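Local coordinates for heat shock protein, putative (Plasmodium falciparum, PDB 1Y6Z), which is the middle domain of a protein that probably acts as an ATP-dependent Hsp90-family chaperone binding unfolded proteins, at residues K213-S218 / F233-I238; F241-L246 / Y254-V259; P33-H38 / I133-G138; W59-N64 / F96-V101. All coordinates share one frame; numbering follows the deposited sequence.

Contact 1: residues K213-S218 / F233-I238; sequences KTAQNS and FSLEPI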
loop_
_atom_site.group_PDB
_atom_site.type_symbol
_atom_site.label_atom_id
_atom_site.label_comp_id
_atom_site.label_asym_id
_atom_site.label_seq_id
_atom_site.Cartn_x
_atom_site.Cartn_y
_atom_site.Cartn_z
ATOM N N LYS B 213 -0.252 20.661 27.445
ATOM C CA LYS B 213 -0.431 22.084 27.782
ATOM C C LYS B 213 0.886 22.857 27.837
ATOM O O LYS B 213 1.009 23.929 27.243
ATOM C CB LYS B 213 -1.144 22.242 29.127
ATOM C CG LYS B 213 -2.373 21.352 29.334
ATOM C CD LYS B 213 -2.563 21.044 30.818
ATOM C CE LYS B 213 -2.808 22.319 31.625
ATOM N NZ LYS B 213 -2.392 22.116 33.034
ATOM N N THR B 214 1.868 22.322 28.556
ATOM C CA THR B 214 3.138 23.020 28.743
ATOM C C THR B 214 3.971 23.125 27.461
ATOM O O THR B 214 4.816 24.014 27.346
ATOM C CB THR B 214 4.008 22.378 29.857
ATOM O OG1 THR B 214 4.795 21.302 29.320
ATOM C CG2 THR B 214 3.151 21.885 31.024
ATOM N N ALA B 215 3.725 22.214 26.517
ATOM C CA ALA B 215 4.536 22.075 25.291
ATOM C C ALA B 215 4.470 23.287 24.371
ATOM O O ALA B 215 5.493 23.730 23.866
ATOM C CB ALA B 215 4.141 20.802 24.519
ATOM N N GLN B 216 3.268 23.813 24.152
ATOM C CA GLN B 216 3.094 25.003 23.310
ATOM C C GLN B 216 3.426 26.329 24.009
ATOM O O GLN B 216 3.487 27.381 23.363
ATOM C CB GLN B 216 1.699 25.056 22.671
ATOM C CG GLN B 216 0.547 24.793 23.608
ATOM C CD GLN B 216 -0.778 25.225 23.018
ATOM O OE1 GLN B 216 -1.003 25.135 21.804
ATOM N NE2 GLN B 216 -1.675 25.703 23.879
ATOM N N ASN B 217 3.642 26.265 25.321
ATOM C CA ASN B 217 4.045 27.424 26.109
ATOM C C ASN B 217 5.496 27.794 25.912
ATOM O O ASN B 217 5.926 28.879 26.329
ATOM C CB ASN B 217 3.771 27.205 27.597
ATOM C CG ASN B 217 2.526 27.916 28.051
ATOM O OD1 ASN B 217 1.425 27.658 27.542
ATOM N ND2 ASN B 217 2.689 28.848 28.990
ATOM N N SER B 218 6.244 26.892 25.281
ATOM C CA SER B 218 7.658 27.106 25.024
ATOM C C SER B 218 7.941 28.454 24.339
ATOM O O SER B 218 7.231 28.858 23.410
ATOM C CB SER B 218 8.231 25.942 24.206
ATOM O OG SER B 218 9.645 26.035 24.094
ATOM N N PHE B 233 3.918 17.892 18.904
ATOM C CA PHE B 233 4.544 17.684 20.208
ATOM C C PHE B 233 5.125 16.271 20.394
ATOM O O PHE B 233 4.429 15.271 20.184
ATOM C CB PHE B 233 3.516 17.951 21.311
ATOM C CG PHE B 233 2.908 19.347 21.289
ATOM C CD1 PHE B 233 1.609 19.547 21.740
ATOM C CD2 PHE B 233 3.633 20.450 20.822
ATOM C CE1 PHE B 233 1.035 20.839 21.732
ATOM C CE2 PHE B 233 3.064 21.747 20.797
ATOM C CZ PHE B 233 1.787 21.936 21.241
ATOM N N SER B 234 6.401 16.213 20.770
ATOM C CA SER B 234 7.044 15.007 21.286
ATOM C C SER B 234 6.940 15.004 22.836
ATOM O O SER B 234 7.357 15.940 23.526
ATOM C CB SER B 234 8.483 14.907 20.777
ATOM O OG SER B 234 9.229 13.910 21.458
ATOM N N LEU B 235 6.306 13.977 23.377
ATOM C CA LEU B 235 6.104 13.915 24.813
ATOM C C LEU B 235 6.820 12.707 25.433
ATOM O O LEU B 235 6.852 12.557 26.646
ATOM C CB LEU B 235 4.617 13.953 25.145
ATOM C CG LEU B 235 3.723 15.023 24.478
ATOM C CD1 LEU B 235 2.269 14.817 24.816
ATOM C CD2 LEU B 235 4.111 16.485 24.795
ATOM N N GLU B 236 7.442 11.856 24.623
ATOM C CA GLU B 236 8.322 10.882 25.233
ATOM C C GLU B 236 9.477 10.441 24.389
ATOM O O GLU B 236 9.488 10.707 23.152
ATOM C CB GLU B 236 7.549 9.690 25.748
ATOM C CG GLU B 236 6.940 8.761 24.712
ATOM C CD GLU B 236 6.190 7.635 25.437
ATOM O OE1 GLU B 236 4.936 7.745 25.497
ATOM O OE2 GLU B 236 6.890 6.718 26.009
ATOM N N PRO B 237 10.424 9.703 25.006
ATOM C CA PRO B 237 11.570 9.363 24.171
ATOM C C PRO B 237 11.058 8.620 22.950
ATOM O O PRO B 237 11.697 8.709 21.907
ATOM C CB PRO B 237 12.407 8.441 25.060
ATOM C CG PRO B 237 11.989 8.819 26.480
ATOM C CD PRO B 237 10.528 9.101 26.353
ATOM N N ILE B 238 9.932 7.914 23.080
ATOM C CA ILE B 238 9.390 7.159 21.901
ATOM C C ILE B 238 8.864 8.110 20.818
ATOM O O ILE B 238 9.273 7.943 19.666
ATOM C CB ILE B 238 8.388 5.997 22.178
ATOM C CG1 ILE B 238 9.117 4.754 22.715
ATOM C CG2 ILE B 238 7.835 5.468 20.858
ATOM C CD1 ILE B 238 8.219 3.704 23.408
#
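Ala215 CB sits squarely over one face of the Phe233 ring. The methyl carbon lies 3.7 Å from the centroid of the Phe233 ring and 11° off the ring normal, a CH-pi contact. Beside it, Gln216 reaches the far end of the same ring: Gln216 CB is 3.4 Å from Phe233 CZ, an oblique approach, and Gln216 CG follows at 3.9 Å from that CZ. Beyond CG the glutamine chain runs extended, and its amide plane stands 81° to the ring. Leu235 adds a looser apolar contact, Leu235 CD2 lying 4.3 Å from Ala215 CB. Phe233 belongs to strand 231-234, an outer strand of the three-stranded parallel sheet in the C-terminal part of this Hsp90 middle domain, while 213-218 follows strand 204-208 within the beta-alpha-beta connection that leads to it; the ring thus packs against its own crossover. Phe233 carries CG beside its backbone N and opposite the carbonyl carbon (chi1 -58°), the orientation that sends the ring to the helical turn. There a type I turn runs from Ala215 to Ser218, and Asn217 N bonds Thr214 O. Lys225 NZ holds the Gln216 carbonyl oxygen, and Ile181 touches both Gln216 and Phe233. After the strand the chain bends through Leu235, whose backbone N is held by the Asp239 carboxylate, and Glu236 takes the N-cap position of helix 237-249.

Contact 2: residues F241-L246 / Y254-V259; sequences FCLSSL and YEVLDV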
loop_
_atom_site.group_PDB
_atom_site.type_symbol
_atom_site.label_atom_id
_atom_site.label_comp_id
_atom_site.label_asym_id
_atom_site.label_seq_id
_atom_site.Cartn_x
_atom_site.Cartn_y
_atom_site.Cartn_z
ATOM N N PHE B 241 12.237 9.512 19.634
ATOM C CA PHE B 241 12.963 8.684 18.654
ATOM C C PHE B 241 12.211 8.526 17.353
ATOM O O PHE B 241 12.838 8.317 16.310
ATOM C CB PHE B 241 13.293 7.289 19.170
ATOM C CG PHE B 241 14.442 7.261 20.126
ATOM C CD1 PHE B 241 15.740 7.549 19.687
ATOM C CD2 PHE B 241 14.230 6.960 21.472
ATOM C CE1 PHE B 241 16.824 7.549 20.577
ATOM C CE2 PHE B 241 15.309 6.941 22.379
ATOM C CZ PHE B 241 16.614 7.240 21.925
ATOM N N CYS B 242 10.886 8.538 17.425
ATOM C CA CYS B 242 10.083 8.361 16.218
ATOM C C CYS B 242 10.324 9.564 15.314
ATOM O O CYS B 242 10.724 9.443 14.145
ATOM C CB CYS B 242 8.596 8.259 16.550
ATOM S SG CYS B 242 7.497 8.196 15.051
ATOM N N LEU B 243 10.064 10.723 15.896
ATOM C CA LEU B 243 10.227 12.001 15.164
ATOM C C LEU B 243 11.644 12.226 14.642
ATOM O O LEU B 243 11.793 12.587 13.498
ATOM C CB LEU B 243 9.693 13.179 15.972
ATOM C CG LEU B 243 8.171 13.101 15.965
ATOM C CD1 LEU B 243 7.512 13.906 17.079
ATOM C CD2 LEU B 243 7.700 13.559 14.590
ATOM N N SER B 244 12.665 11.916 15.434
ATOM C CA SER B 244 14.070 12.013 14.970
ATOM C C SER B 244 14.471 11.056 13.843
ATOM O O SER B 244 15.405 11.321 13.081
ATOM C CB SER B 244 15.017 11.805 16.147
ATOM O OG SER B 244 16.034 10.889 15.731
ATOM N N SER B 245 13.800 9.905 13.735
ATOM C CA SER B 245 14.072 9.016 12.599
ATOM C C SER B 245 13.523 9.554 11.280
ATOM O O SER B 245 14.022 9.227 10.210
ATOM C CB SER B 245 13.468 7.627 12.848
ATOM O OG SER B 245 14.056 7.071 13.996
ATOM N N LEU B 246 12.464 10.350 11.358
ATOM C CA LEU B 246 11.928 10.990 10.168
ATOM C C LEU B 246 12.864 12.130 9.797
ATOM O O LEU B 246 12.997 12.471 8.622
ATOM C CB LEU B 246 10.517 11.486 10.434
ATOM C CG LEU B 246 9.521 10.340 10.701
ATOM C CD1 LEU B 246 8.212 10.906 11.163
ATOM C CD2 LEU B 246 9.349 9.474 9.484
ATOM N N TYR B 254 9.671 15.478 2.950
ATOM C CA TYR B 254 9.728 16.603 3.908
ATOM C C TYR B 254 10.746 16.376 4.993
ATOM O O TYR B 254 10.828 15.301 5.561
ATOM C CB TYR B 254 8.371 16.821 4.572
ATOM C CG TYR B 254 7.326 17.269 3.608
ATOM C CD1 TYR B 254 6.474 16.365 3.010
ATOM C CD2 TYR B 254 7.233 18.608 3.241
ATOM C CE1 TYR B 254 5.507 16.783 2.088
ATOM C CE2 TYR B 254 6.280 19.046 2.338
ATOM C CZ TYR B 254 5.430 18.125 1.755
ATOM O OH TYR B 254 4.485 18.567 0.860
ATOM N N GLU B 255 11.519 17.408 5.288
ATOM C CA GLU B 255 12.390 17.375 6.424
ATOM C C GLU B 255 11.540 17.577 7.670
ATOM O O GLU B 255 10.509 18.230 7.606
ATOM C CB GLU B 255 13.470 18.441 6.260
ATOM C CG GLU B 255 14.631 17.900 5.470
ATOM C CD GLU B 255 15.506 18.981 4.925
ATOM O OE1 GLU B 255 15.768 18.942 3.693
ATOM O OE2 GLU B 255 15.920 19.870 5.725
ATOM N N VAL B 256 11.955 16.977 8.781
ATOM C CA VAL B 256 11.204 17.053 10.019
ATOM C C VAL B 256 12.087 17.648 11.114
ATOM O O VAL B 256 12.987 16.991 11.644
ATOM C CB VAL B 256 10.728 15.636 10.443
ATOM C CG1 VAL B 256 10.127 15.688 11.824
ATOM C CG2 VAL B 256 9.743 15.074 9.395
ATOM N N LEU B 257 11.839 18.890 11.463
ATOM C CA LEU B 257 12.809 19.613 12.272
ATOM C C LEU B 257 12.400 19.727 13.723
ATOM O O LEU B 257 11.249 20.063 14.038
ATOM C CB LEU B 257 13.000 21.008 11.662
ATOM C CG LEU B 257 14.090 21.184 10.596
ATOM C CD1 LEU B 257 14.265 20.045 9.577
ATOM C CD2 LEU B 257 13.865 22.518 9.906
ATOM N N ASP B 258 13.347 19.437 14.608
ATOM C CA ASP B 258 13.185 19.745 16.012
ATOM C C ASP B 258 13.283 21.271 16.049
ATOM O O ASP B 258 14.157 21.827 15.371
ATOM C CB ASP B 258 14.323 19.108 16.838
ATOM C CG ASP B 258 14.094 19.208 18.349
ATOM O OD1 ASP B 258 14.645 18.372 19.092
ATOM O OD2 ASP B 258 13.380 20.116 18.814
ATOM N N VAL B 259 12.398 21.921 16.807
ATOM C CA VAL B 259 12.366 23.391 16.961
ATOM C C VAL B 259 13.652 23.908 17.641
ATOM O O VAL B 259 13.898 25.124 17.679
ATOM C CB VAL B 259 11.098 23.828 17.767
ATOM C CG1 VAL B 259 11.259 25.184 18.439
ATOM C CG2 VAL B 259 9.868 23.815 16.873
#
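Val256 meets Leu243 and Leu246 with no aromatic ring or other flat side chain between them; the planar group it touches is the Leu243 carbonyl, whose O lies 3.9 Å from Val256 CG1. The valine spreads its two methyls over successive turns of the helix. CG1, anti to the valine's own backbone N (chi1 172°), turns to the Leu243 level, where Leu243 CD2 is 4.3 Å from it. CG2 points to the next turn and rests 3.8 Å from Leu246 CB, so Leu246 touches with its beta carbon rather than its terminal methyls. The connection is a beta-alpha-beta crossover: the chain leaves strand 231-234, crosses strand 204-208 as helix 237-249 and comes back as strand 256-258 on its other side, all three strands being parallel. Val256 points from its strand into the helix, buried together with both leucines, and Tyr206 of the middle strand packs against Leu243 and Val256. Leu246 also touches Leu190 of helix 190-195, while Cys242 turns to helix 145-164. The return of the chain is further fixed by Thr247, whose hydroxyl bonds the Val256 carbonyl oxygen.

Contact 3: residues P33-H38 / I133-G138; sequences PLAYVH and ISMMKG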
loop_
_atom_site.group_PDB
_atom_site.type_symbol
_atom_site.label_atom_id
_atom_site.label_comp_id
_atom_site.label_asym_id
_atom_site.label_seq_id
_atom_site.Cartn_x
_atom_site.Cartn_y
_atom_site.Cartn_z
ATOM N N PRO B 33 -10.899 -9.028 19.749
ATOM C CA PRO B 33 -9.881 -8.297 19.010
ATOM C C PRO B 33 -10.420 -7.059 18.334
ATOM O O PRO B 33 -11.638 -6.936 18.047
ATOM C CB PRO B 33 -9.356 -9.333 17.964
ATOM C CG PRO B 33 -10.382 -10.390 17.892
ATOM C CD PRO B 33 -11.246 -10.328 19.146
ATOM N N LEU B 34 -9.525 -6.126 18.084
ATOM C CA LEU B 34 -9.867 -4.917 17.418
ATOM C C LEU B 34 -10.094 -5.153 15.922
ATOM O O LEU B 34 -10.926 -4.457 15.296
ATOM C CB LEU B 34 -8.766 -3.889 17.632
ATOM C CG LEU B 34 -8.991 -2.825 18.726
ATOM C CD1 LEU B 34 -9.917 -3.243 19.855
ATOM C CD2 LEU B 34 -7.655 -2.189 19.172
ATOM N N ALA B 35 -9.320 -6.096 15.377
ATOM C CA ALA B 35 -9.446 -6.454 13.976
ATOM C C ALA B 35 -8.793 -7.832 13.723
ATOM O O ALA B 35 -8.051 -8.388 14.572
ATOM C CB ALA B 35 -8.783 -5.409 13.144
ATOM N N TYR B 36 -9.058 -8.383 12.545
ATOM C CA TYR B 36 -8.411 -9.612 12.117
ATOM C C TYR B 36 -8.401 -9.679 10.606
ATOM O O TYR B 36 -9.218 -9.015 9.969
ATOM C CB TYR B 36 -9.110 -10.869 12.657
ATOM C CG TYR B 36 -10.505 -11.081 12.141
ATOM C CD1 TYR B 36 -10.760 -11.914 11.037
ATOM C CD2 TYR B 36 -11.586 -10.474 12.768
ATOM C CE1 TYR B 36 -12.053 -12.099 10.567
ATOM C CE2 TYR B 36 -12.914 -10.657 12.281
ATOM C CZ TYR B 36 -13.116 -11.473 11.192
ATOM O OH TYR B 36 -14.405 -11.637 10.730
ATOM N N VAL B 37 -7.521 -10.533 10.073
ATOM C CA VAL B 37 -7.561 -10.905 8.649
ATOM C C VAL B 37 -7.164 -12.387 8.538
ATOM O O VAL B 37 -6.244 -12.834 9.237
ATOM C CB VAL B 37 -6.630 -9.972 7.781
ATOM C CG1 VAL B 37 -5.261 -9.930 8.319
ATOM C CG2 VAL B 37 -6.673 -10.381 6.298
ATOM N N HIS B 38 -7.876 -13.097 7.670
ATOM C CA HIS B 38 -7.634 -14.517 7.416
ATOM C C HIS B 38 -7.189 -14.547 5.941
ATOM O O HIS B 38 -7.927 -14.086 5.076
ATOM C CB HIS B 38 -8.930 -15.269 7.627
ATOM C CG HIS B 38 -8.849 -16.743 7.320
ATOM N ND1 HIS B 38 -9.961 -17.547 7.301
ATOM C CD2 HIS B 38 -7.798 -17.553 7.056
ATOM C CE1 HIS B 38 -9.605 -18.790 7.011
ATOM N NE2 HIS B 38 -8.300 -18.821 6.878
ATOM N N ILE B 133 0.131 -4.380 7.992
ATOM C CA ILE B 133 -0.010 -2.964 7.625
ATOM C C ILE B 133 -1.353 -2.620 6.936
ATOM O O ILE B 133 -1.998 -1.643 7.304
ATOM C CB ILE B 133 1.241 -2.465 6.822
ATOM C CG1 ILE B 133 2.491 -2.617 7.701
ATOM C CG2 ILE B 133 1.007 -1.012 6.300
ATOM C CD1 ILE B 133 3.904 -2.392 7.020
ATOM N N SER B 134 -1.803 -3.460 5.997
ATOM C CA SER B 134 -3.034 -3.248 5.283
ATOM C C SER B 134 -4.244 -3.344 6.235
ATOM O O SER B 134 -5.182 -2.525 6.135
ATOM C CB SER B 134 -3.102 -4.186 4.035
ATOM O OG SER B 134 -4.406 -4.180 3.459
ATOM N N MET B 135 -4.189 -4.298 7.192
ATOM C CA MET B 135 -5.181 -4.432 8.258
ATOM C C MET B 135 -5.288 -3.106 9.057
ATOM O O MET B 135 -6.396 -2.641 9.295
ATOM C CB MET B 135 -4.861 -5.625 9.213
ATOM C CG MET B 135 -5.801 -5.747 10.481
ATOM S SD MET B 135 -5.736 -7.369 11.345
ATOM C CE MET B 135 -3.973 -7.516 11.386
ATOM N N MET B 136 -4.153 -2.562 9.514
ATOM C CA MET B 136 -4.128 -1.265 10.258
ATOM C C MET B 136 -4.654 -0.166 9.382
ATOM O O MET B 136 -5.502 0.644 9.796
ATOM C CB MET B 136 -2.698 -0.894 10.726
ATOM C CG MET B 136 -2.120 -1.759 11.872
ATOM S SD MET B 136 -0.399 -1.435 12.330
ATOM C CE MET B 136 0.409 -1.943 10.853
ATOM N N LYS B 137 -4.176 -0.103 8.148
ATOM C CA LYS B 137 -4.679 1.005 7.272
ATOM C C LYS B 137 -6.162 0.951 7.039
ATOM O O LYS B 137 -6.827 1.987 6.933
ATOM C CB LYS B 137 -4.014 1.024 5.921
ATOM C CG LYS B 137 -2.646 1.613 5.913
ATOM C CD LYS B 137 -2.408 2.145 4.485
ATOM C CE LYS B 137 -2.410 1.016 3.467
ATOM N NZ LYS B 137 -3.780 0.759 2.903
ATOM N N GLY B 138 -6.690 -0.266 6.956
ATOM C CA GLY B 138 -8.142 -0.455 6.905
ATOM C C GLY B 138 -8.796 0.022 8.186
ATOM O O GLY B 138 -9.866 0.612 8.159
#
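Met135 projects from its helix toward 33-38 because its first two torsions are extended (chi1 174°, chi2 164°) and carry SD out to the strand; a bend at chi3 (47°) then turns CE back off the strand's main chain, still within 4.1 Å of Val37 CG1. The sulfur lands on the backbone rather than on a side chain: Met135 SD is 3.6 Å from Tyr36 CA and equally near Tyr36 C. Ala35 and Val37 border it. Ala35 CB lies 4.0 Å from Met135 CG, and Val37 CG1 lies 4.0 Å from Met135 SD. The Tyr36 side chain leaves in the other direction, which lets the thioether settle over its main chain. The interaction is apolar packing, one methionine laid between the alanine methyl and the valine branch of an extended strand. Strand 35-38 and helix 133-138 approach to 8.9 Å between their axes. Strand 35-41 is an outermost strand, within this chain, of the mixed sheet, bonded to strand 47-53; helix 121-141 covers the Ala35 and Val37 side, and helix 16-27 receives the Tyr36 ring, which stacks with Tyr19, so that the strand lies between the two helices.

Contact 4: residues W59-N64 / F96-V101; sequences WELSKN and FLRGIV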
loop_
_atom_site.group_PDB
_atom_site.type_symbol
_atom_site.label_atom_id
_atom_site.label_comp_id
_atom_site.label_asym_id
_atom_site.label_seq_id
_atom_site.Cartn_x
_atom_site.Cartn_y
_atom_site.Cartn_z
ATOM N N TRP B 59 -0.799 -9.739 28.078
ATOM C CA TRP B 59 -0.187 -9.719 29.416
ATOM C C TRP B 59 1.329 -9.920 29.304
ATOM O O TRP B 59 2.109 -9.303 30.049
ATOM C CB TRP B 59 -0.880 -10.758 30.363
ATOM C CG TRP B 59 -2.321 -10.312 30.657
ATOM C CD1 TRP B 59 -3.470 -10.809 30.127
ATOM C CD2 TRP B 59 -2.695 -9.154 31.404
ATOM N NE1 TRP B 59 -4.558 -10.057 30.567
ATOM C CE2 TRP B 59 -4.088 -9.036 31.348
ATOM C CE3 TRP B 59 -1.967 -8.205 32.136
ATOM C CZ2 TRP B 59 -4.776 -7.985 31.983
ATOM C CZ3 TRP B 59 -2.643 -7.179 32.793
ATOM C CH2 TRP B 59 -4.045 -7.096 32.739
ATOM N N GLU B 60 1.769 -10.749 28.362
ATOM C CA GLU B 60 3.206 -10.856 28.041
ATOM C C GLU B 60 3.886 -9.493 27.773
ATOM O O GLU B 60 5.102 -9.385 27.894
ATOM C CB GLU B 60 3.446 -11.718 26.790
ATOM C CG GLU B 60 2.944 -13.127 26.857
ATOM C CD GLU B 60 1.506 -13.254 26.352
ATOM O OE1 GLU B 60 0.918 -12.221 26.009
ATOM O OE2 GLU B 60 0.953 -14.376 26.316
ATOM N N LEU B 61 3.106 -8.458 27.449
ATOM C CA LEU B 61 3.677 -7.177 27.099
ATOM C C LEU B 61 3.305 -6.092 28.082
ATOM O O LEU B 61 3.468 -4.906 27.809
ATOM C CB LEU B 61 3.205 -6.757 25.680
ATOM C CG LEU B 61 3.537 -7.766 24.570
ATOM C CD1 LEU B 61 2.940 -7.236 23.234
ATOM C CD2 LEU B 61 5.064 -7.845 24.530
ATOM N N SER B 62 2.749 -6.484 29.207
ATOM C CA SER B 62 2.236 -5.483 30.131
ATOM C C SER B 62 3.259 -5.074 31.192
ATOM O O SER B 62 2.919 -4.331 32.123
ATOM C CB SER B 62 0.992 -6.011 30.814
ATOM O OG SER B 62 0.624 -5.074 31.839
ATOM N N LYS B 63 4.463 -5.629 31.125
ATOM C CA LYS B 63 5.534 -5.265 32.081
ATOM C C LYS B 63 6.656 -4.535 31.357
ATOM O O LYS B 63 6.938 -3.402 31.681
ATOM C CB LYS B 63 6.068 -6.474 32.850
ATOM C CG LYS B 63 5.085 -7.041 33.903
ATOM C CD LYS B 63 5.637 -8.380 34.479
ATOM C CE LYS B 63 4.662 -9.047 35.464
ATOM N NZ LYS B 63 4.923 -10.497 35.705
ATOM N N ASN B 64 7.291 -5.186 30.397
ATOM C CA ASN B 64 8.162 -4.506 29.437
ATOM C C ASN B 64 7.509 -4.415 28.048
ATOM O O ASN B 64 6.814 -5.333 27.624
ATOM C CB ASN B 64 9.485 -5.265 29.280
ATOM C CG ASN B 64 10.537 -4.468 28.505
ATOM O OD1 ASN B 64 11.044 -4.934 27.468
ATOM N ND2 ASN B 64 10.844 -3.233 28.987
ATOM N N PHE B 96 2.970 -7.302 19.158
ATOM C CA PHE B 96 1.600 -7.234 19.767
ATOM C C PHE B 96 0.588 -8.062 18.983
ATOM O O PHE B 96 -0.469 -8.354 19.499
ATOM C CB PHE B 96 1.096 -5.798 19.937
ATOM C CG PHE B 96 0.875 -5.070 18.623
ATOM C CD1 PHE B 96 1.886 -4.329 18.044
ATOM C CD2 PHE B 96 -0.359 -5.174 17.952
ATOM C CE1 PHE B 96 1.706 -3.622 16.836
ATOM C CE2 PHE B 96 -0.540 -4.506 16.688
ATOM C CZ PHE B 96 0.477 -3.728 16.165
ATOM N N LEU B 97 0.884 -8.463 17.738
ATOM C CA LEU B 97 -0.056 -9.272 16.984
ATOM C C LEU B 97 -0.190 -10.684 17.628
ATOM O O LEU B 97 0.777 -11.222 18.151
ATOM C CB LEU B 97 0.524 -9.516 15.546
ATOM C CG LEU B 97 0.612 -8.394 14.533
ATOM C CD1 LEU B 97 1.159 -9.084 13.228
ATOM C CD2 LEU B 97 -0.740 -7.893 14.232
ATOM N N ARG B 98 -1.375 -11.263 17.561
ATOM C CA ARG B 98 -1.586 -12.646 17.949
ATOM C C ARG B 98 -2.165 -13.328 16.712
ATOM O O ARG B 98 -2.983 -12.748 15.993
ATOM C CB ARG B 98 -2.539 -12.741 19.148
ATOM C CG ARG B 98 -2.004 -12.086 20.416
ATOM C CD ARG B 98 -0.843 -12.896 20.894
ATOM N NE ARG B 98 -0.162 -12.452 22.121
ATOM C CZ ARG B 98 0.946 -11.717 22.140
ATOM N NH1 ARG B 98 1.445 -11.229 21.024
ATOM N NH2 ARG B 98 1.521 -11.403 23.299
ATOM N N GLY B 99 -1.785 -14.570 16.442
ATOM C CA GLY B 99 -2.252 -15.187 15.212
ATOM C C GLY B 99 -1.677 -16.584 14.999
ATOM O O GLY B 99 -0.962 -17.121 15.857
ATOM N N ILE B 100 -2.026 -17.158 13.854
ATOM C CA ILE B 100 -1.566 -18.472 13.527
ATOM C C ILE B 100 -0.982 -18.444 12.130
ATOM O O ILE B 100 -1.422 -17.678 11.269
ATOM C CB ILE B 100 -2.689 -19.578 13.712
ATOM C CG1 ILE B 100 -3.687 -19.576 12.558
ATOM C CG2 ILE B 100 -3.435 -19.455 15.137
ATOM C CD1 ILE B 100 -3.253 -20.455 11.322
ATOM N N VAL B 101 -0.009 -19.310 11.896
ATOM C CA VAL B 101 0.420 -19.624 10.531
ATOM C C VAL B 101 0.408 -21.156 10.399
ATOM O O VAL B 101 0.976 -21.845 11.255
ATOM C CB VAL B 101 1.862 -19.143 10.266
ATOM C CG1 VAL B 101 2.296 -19.554 8.812
ATOM C CG2 VAL B 101 2.000 -17.655 10.465
HETATM O O HOH W 1 -0.930 -14.200 24.286
#
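Glu60 OE1 accepts a nearly straight hydrogen bond from Arg98 NH2, 2.9 Å long with an N-H...O angle of 162°, the ionic bond of this contact. The oxygen lies at the edge of the guanidinium and in its plane, but NH2 comes to the carboxylate from above, 65° out of the carboxylate plane. The carboxylate and guanidinium planes are 68° apart, and this is a single-pronged bridge instead of the side-by-side pairing. Water 1 supplies a second link: it donates to Glu60 OE2 at 2.8 Å and accepts from Arg98 NE at 2.9 Å. On its far side the guanidinium is anchored by its own chain, Arg98 NH1 giving a bond of 2.9 Å to Leu97 O and another to Thr95 O. With all three nitrogens engaged, rotation of the group is restrained. A bend in the arginine at chi2 brings it back to these partners, and Tyr23, Phe27, Pro54 and Pro58 pack around it. Nearby, Leu61 CD1 packs against the start of the segment, 3.7 Å from Phe96 CA and 4.0 Å from Phe96 CB; the Phe96 ring itself leads off to stack with Phe154. The charged pair thus fastens the loop after strand 47-53 to the root of strand 98-103, an inner strand of the mixed sheet in the larger alpha/beta part of the Hsp90 middle domain. The strand leads toward a disordered loop that, as in Hsp90 relatives, probably corresponds to the one lending an arginine to ATP hydrolysis.

From the N terminus, contact 3 opens first at 33-38, and contact 4 lies wholly nested inside it: 59-64 is tied to 96-101 before 133-138 closes the larger loop. Both reach the mixed sheet, contact 3 joining strand 35-41 to helix 121-141 and contact 4 fixing an inner strand to a loop; their centres are 15 Å apart. The chain then passes helix 145-164 to the smaller parallel sheet, where contact 1 closes the loop from 213-218 to 233-238, then contact 2 closes the one from 241-246 to 254-259. They share helix 237-249 and meet at Ser234 CB and Leu243 CD1, 4.0 Å apart.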